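Local coordinates for mitogen-activated protein kinase kinase kinase 15 (PDB 6V0M) that probably phosphorylates MAP kinase kinases in stress signalling, and here contributes its sterile alpha motif, a helical domain likely to mediate complex formation among apoptosis signal-regulating kinases, at residues 20-29 / 41-49. Residues are numbered along the deposited sequence; the frame is centred on the assembly and turned at random.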
loop_
_atom_site.group_PDB
_atom_site.type_symbol
_atom_site.label_atom_id
_atom_site.label_comp_id
_atom_site.label_asym_id
_atom_site.label_seq_id
_atom_site.Cartn_x
_atom_site.Cartn_y
_atom_site.Cartn_z
ATOM N N THR A 20 5.240 0.148 10.534
ATOM C CA THR A 20 5.026 0.557 9.192
ATOM C C THR A 20 3.584 0.949 8.920
ATOM O O THR A 20 3.329 1.948 8.205
ATOM C CB THR A 20 5.477 -0.486 8.166
ATOM O OG1 THR A 20 6.876 -0.673 8.368
ATOM C CG2 THR A 20 5.200 0.025 6.737
ATOM N N ILE A 21 2.665 0.157 9.480
ATOM C CA ILE A 21 1.253 0.404 9.365
ATOM C C ILE A 21 0.963 1.807 9.987
ATOM O O ILE A 21 0.209 2.615 9.404
ATOM C CB ILE A 21 0.428 -0.727 9.991
ATOM C CG1 ILE A 21 0.486 -1.989 9.088
ATOM C CG2 ILE A 21 -1.022 -0.317 10.292
ATOM C CD1 ILE A 21 -0.095 -3.191 9.762
ATOM N N GLU A 22 1.565 2.086 11.126
ATOM C CA GLU A 22 1.368 3.402 11.778
ATOM C C GLU A 22 1.808 4.565 10.924
ATOM O O GLU A 22 1.089 5.562 10.790
ATOM C CB GLU A 22 2.066 3.462 13.135
ATOM C CG GLU A 22 1.362 2.645 14.184
ATOM C CD GLU A 22 2.127 2.544 15.497
ATOM O OE1 GLU A 22 3.125 3.287 15.650
ATOM O OE2 GLU A 22 1.698 1.746 16.378
ATOM N N LYS A 23 2.979 4.413 10.291
ATOM C CA LYS A 23 3.505 5.403 9.397
ATOM C C LYS A 23 2.572 5.703 8.224
ATOM O O LYS A 23 2.283 6.905 7.916
ATOM C CB LYS A 23 4.893 4.966 8.882
ATOM C CG LYS A 23 5.983 5.281 9.858
ATOM C CD LYS A 23 7.303 4.594 9.488
ATOM C CE LYS A 23 7.949 5.139 8.229
ATOM N NZ LYS A 23 8.984 4.158 7.750
ATOM N N ILE A 24 2.067 4.641 7.568
ATOM C CA ILE A 24 1.155 4.839 6.471
ATOM C C ILE A 24 -0.174 5.494 6.863
ATOM O O ILE A 24 -0.686 6.435 6.209
ATOM C CB ILE A 24 0.943 3.491 5.746
ATOM C CG1 ILE A 24 2.301 3.131 5.132
ATOM C CG2 ILE A 24 -0.083 3.660 4.670
ATOM C CD1 ILE A 24 2.347 1.738 4.497
ATOM N N VAL A 25 -0.718 5.018 7.985
ATOM C CA VAL A 25 -1.963 5.587 8.520
ATOM C C VAL A 25 -1.770 7.047 8.912
ATOM O O VAL A 25 -2.627 7.895 8.648
ATOM C CB VAL A 25 -2.434 4.708 9.694
ATOM C CG1 VAL A 25 -3.456 5.463 10.582
ATOM C CG2 VAL A 25 -2.941 3.354 9.138
ATOM N N GLU A 26 -0.648 7.361 9.548
ATOM C CA GLU A 26 -0.391 8.778 9.975
ATOM C C GLU A 26 -0.343 9.746 8.821
ATOM O O GLU A 26 -0.660 10.885 8.992
ATOM C CB GLU A 26 0.892 8.852 10.759
ATOM C CG GLU A 26 0.731 8.237 12.135
ATOM C CD GLU A 26 2.045 8.142 12.881
ATOM O OE1 GLU A 26 3.092 8.460 12.281
ATOM O OE2 GLU A 26 2.026 7.710 14.056
ATOM N N GLU A 27 0.015 9.267 7.615
ATOM C CA GLU A 27 -0.030 10.089 6.411
ATOM C C GLU A 27 -1.394 10.212 5.785
ATOM O O GLU A 27 -1.597 11.014 4.873
ATOM C CB GLU A 27 0.968 9.566 5.367
ATOM C CG GLU A 27 2.428 9.642 5.717
ATOM C CD GLU A 27 2.894 11.049 6.078
ATOM O OE1 GLU A 27 2.487 12.055 5.459
ATOM O OE2 GLU A 27 3.643 11.155 7.072
ATOM N N GLY A 28 -2.393 9.474 6.291
ATOM C CA GLY A 28 -3.743 9.642 5.818
ATOM C C GLY A 28 -3.931 8.985 4.438
ATOM O O GLY A 28 -4.804 9.344 3.694
ATOM N N TYR A 29 -3.063 8.037 4.122
ATOM C CA TYR A 29 -3.314 7.162 2.919
ATOM C C TYR A 29 -4.572 6.316 3.144
ATOM O O TYR A 29 -4.799 5.787 4.194
ATOM C CB TYR A 29 -2.148 6.260 2.590
ATOM C CG TYR A 29 -0.922 6.913 2.003
ATOM C CD1 TYR A 29 -0.887 7.322 0.684
ATOM C CD2 TYR A 29 0.222 7.095 2.739
ATOM C CE1 TYR A 29 0.234 7.841 0.114
ATOM C CE2 TYR A 29 1.337 7.711 2.196
ATOM C CZ TYR A 29 1.333 8.079 0.866
ATOM O OH TYR A 29 2.417 8.668 0.320
ATOM N N GLU A 41 8.089 5.877 -5.651
ATOM C CA GLU A 41 8.823 6.941 -4.965
ATOM C C GLU A 41 8.197 7.350 -3.626
ATOM O O GLU A 41 8.909 7.657 -2.656
ATOM C CB GLU A 41 8.986 8.155 -5.892
ATOM C CG GLU A 41 9.912 9.248 -5.377
ATOM C CD GLU A 41 9.313 10.227 -4.338
ATOM O OE1 GLU A 41 8.090 10.368 -4.203
ATOM O OE2 GLU A 41 10.092 10.770 -3.557
ATOM N N ASP A 42 6.865 7.297 -3.549
ATOM C CA ASP A 42 6.118 7.565 -2.280
ATOM C C ASP A 42 6.517 6.540 -1.260
ATOM O O ASP A 42 6.759 6.909 -0.126
ATOM C CB ASP A 42 4.596 7.484 -2.466
ATOM C CG ASP A 42 4.061 8.595 -3.353
ATOM O OD1 ASP A 42 4.399 9.762 -3.057
ATOM O OD2 ASP A 42 3.319 8.308 -4.372
ATOM N N LEU A 43 6.589 5.261 -1.677
ATOM C CA LEU A 43 6.985 4.184 -0.757
ATOM C C LEU A 43 8.440 4.366 -0.254
ATOM O O LEU A 43 8.703 4.192 0.923
ATOM C CB LEU A 43 6.822 2.823 -1.402
ATOM C CG LEU A 43 5.427 2.474 -1.917
ATOM C CD1 LEU A 43 5.462 1.160 -2.679
ATOM C CD2 LEU A 43 4.449 2.446 -0.771
ATOM N N ARG A 44 9.351 4.746 -1.157
ATOM C CA ARG A 44 10.732 5.029 -0.786
ATOM C C ARG A 44 10.823 6.201 0.194
ATOM O O ARG A 44 11.604 6.184 1.161
ATOM C CB ARG A 44 11.599 5.243 -2.004
ATOM C CG ARG A 44 11.635 3.988 -2.907
ATOM C CD ARG A 44 12.953 3.610 -3.533
ATOM N NE ARG A 44 13.226 2.155 -3.394
ATOM C CZ ARG A 44 13.025 1.214 -4.330
ATOM N NH1 ARG A 44 12.564 1.517 -5.541
ATOM N NH2 ARG A 44 13.308 -0.052 -4.055
ATOM N N TYR A 45 10.008 7.233 -0.039
ATOM C CA TYR A 45 10.028 8.409 0.853
ATOM C C TYR A 45 9.547 8.009 2.252
ATOM O O TYR A 45 10.024 8.545 3.261
ATOM C CB TYR A 45 9.176 9.548 0.255
ATOM C CG TYR A 45 9.199 10.815 1.015
ATOM C CD1 TYR A 45 10.266 11.694 0.904
ATOM C CD2 TYR A 45 8.164 11.135 1.861
ATOM C CE1 TYR A 45 10.288 12.905 1.636
ATOM C CE2 TYR A 45 8.155 12.316 2.582
ATOM C CZ TYR A 45 9.213 13.197 2.452
ATOM O OH TYR A 45 9.205 14.340 3.197
ATOM N N LEU A 46 8.610 7.055 2.326
ATOM C CA LEU A 46 8.146 6.525 3.600
ATOM C C LEU A 46 9.191 5.685 4.292
ATOM O O LEU A 46 8.980 5.284 5.415
ATOM C CB LEU A 46 6.896 5.669 3.395
ATOM C CG LEU A 46 5.626 6.410 3.031
ATOM C CD1 LEU A 46 4.687 5.431 2.339
ATOM C CD2 LEU A 46 5.074 6.971 4.333
ATOM N N ARG A 47 10.308 5.436 3.606
ATOM C CA ARG A 47 11.382 4.559 4.084
ATOM C C ARG A 47 10.930 3.131 4.411
ATOM O O ARG A 47 11.433 2.511 5.378
ATOM C CB ARG A 47 12.112 5.171 5.273
ATOM C CG ARG A 47 12.698 6.521 4.901
ATOM C CD ARG A 47 13.333 7.091 6.119
ATOM N NE ARG A 47 14.035 8.334 5.841
ATOM C CZ ARG A 47 13.617 9.547 6.199
ATOM N NH1 ARG A 47 12.453 9.715 6.822
ATOM N NH2 ARG A 47 14.366 10.610 5.926
ATOM N N LEU A 48 10.097 2.575 3.531
ATOM C CA LEU A 48 9.740 1.176 3.603
ATOM C C LEU A 48 10.943 0.326 3.328
ATOM O O LEU A 48 11.764 0.630 2.455
ATOM C CB LEU A 48 8.585 0.784 2.691
ATOM C CG LEU A 48 7.197 1.404 2.656
ATOM C CD1 LEU A 48 6.257 0.406 1.988
ATOM C CD2 LEU A 48 6.741 1.779 4.020
ATOM N N ARG A 49 11.094 -0.741 4.121
ATOM C CA ARG A 49 12.105 -1.752 3.887
ATOM C C ARG A 49 11.785 -2.534 2.596
ATOM O O ARG A 49 10.603 -2.637 2.185
ATOM C CB ARG A 49 12.143 -2.714 5.069
ATOM C CG ARG A 49 12.533 -2.108 6.410
ATOM C CD ARG A 49 12.553 -3.211 7.465
ATOM N NE ARG A 49 12.564 -2.712 8.838
ATOM C CZ ARG A 49 11.492 -2.582 9.632
ATOM N NH1 ARG A 49 10.257 -2.868 9.215
ATOM N NH2 ARG A 49 11.652 -2.124 10.871
HETATM O O HOH W 1 8.965 -1.233 5.940
HETATM O O HOH W 2 2.752 11.117 -1.263
HETATM O O HOH W 3 4.985 9.141 0.996
#
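Leu-46 pushes its two methyl branches against helix 18-26 and the turn that follows it. Its CD1 approaches the Tyr-29 ring obliquely, 4.1 Å from CE2, and also touches CG1 of Ile-24. Its CD2 lies 4.0 Å from CG of Glu-27, the two side chains sliding past each other in opposite directions. The apolar strip continues through Leu-48. CD2 of this leucine packs 3.6 Å from CG2 of Thr-20, the side chains crossing at about a right angle. The methyl is placed there because CG2 of Thr-20 stands anti to the backbone N, which sets OG1 beside that N. OG1 is hydrogen-bonded to Asp-17, and a water bridges it to the backbone N of Arg-49.

Lys-23 makes the direct hydrogen bond between the segments. Its chain bends at chi3 (69°), and NZ reaches the carbonyl O of Leu-46 at 2.6 Å. The ammonium meets this oxygen nearly head-on, with a C=O...N angle of 168°. With a side chain too short to reach, such as an alanine here, the Leu-46 carbonyl oxygen would probably lose its lysine donor, and the segments their only direct hydrogen bond.

At the other end, Tyr-29 OH stands 3.7 Å from CB of Asp-42, but the polar link runs through water. One water joins the hydroxyl to OD1 of Asp-42, and a second joins it to the backbone O of that residue. OD2 is held by the backbone N of Thr-39.

Both helices end in a Schellman motif, with Gly-28 and Arg-47 at positive phi. Arg-49 then takes the N-cap position of helix 50-70. The contact thus joins the second and fourth helices of the five-helix SAM fold, just before its long C-terminal helix.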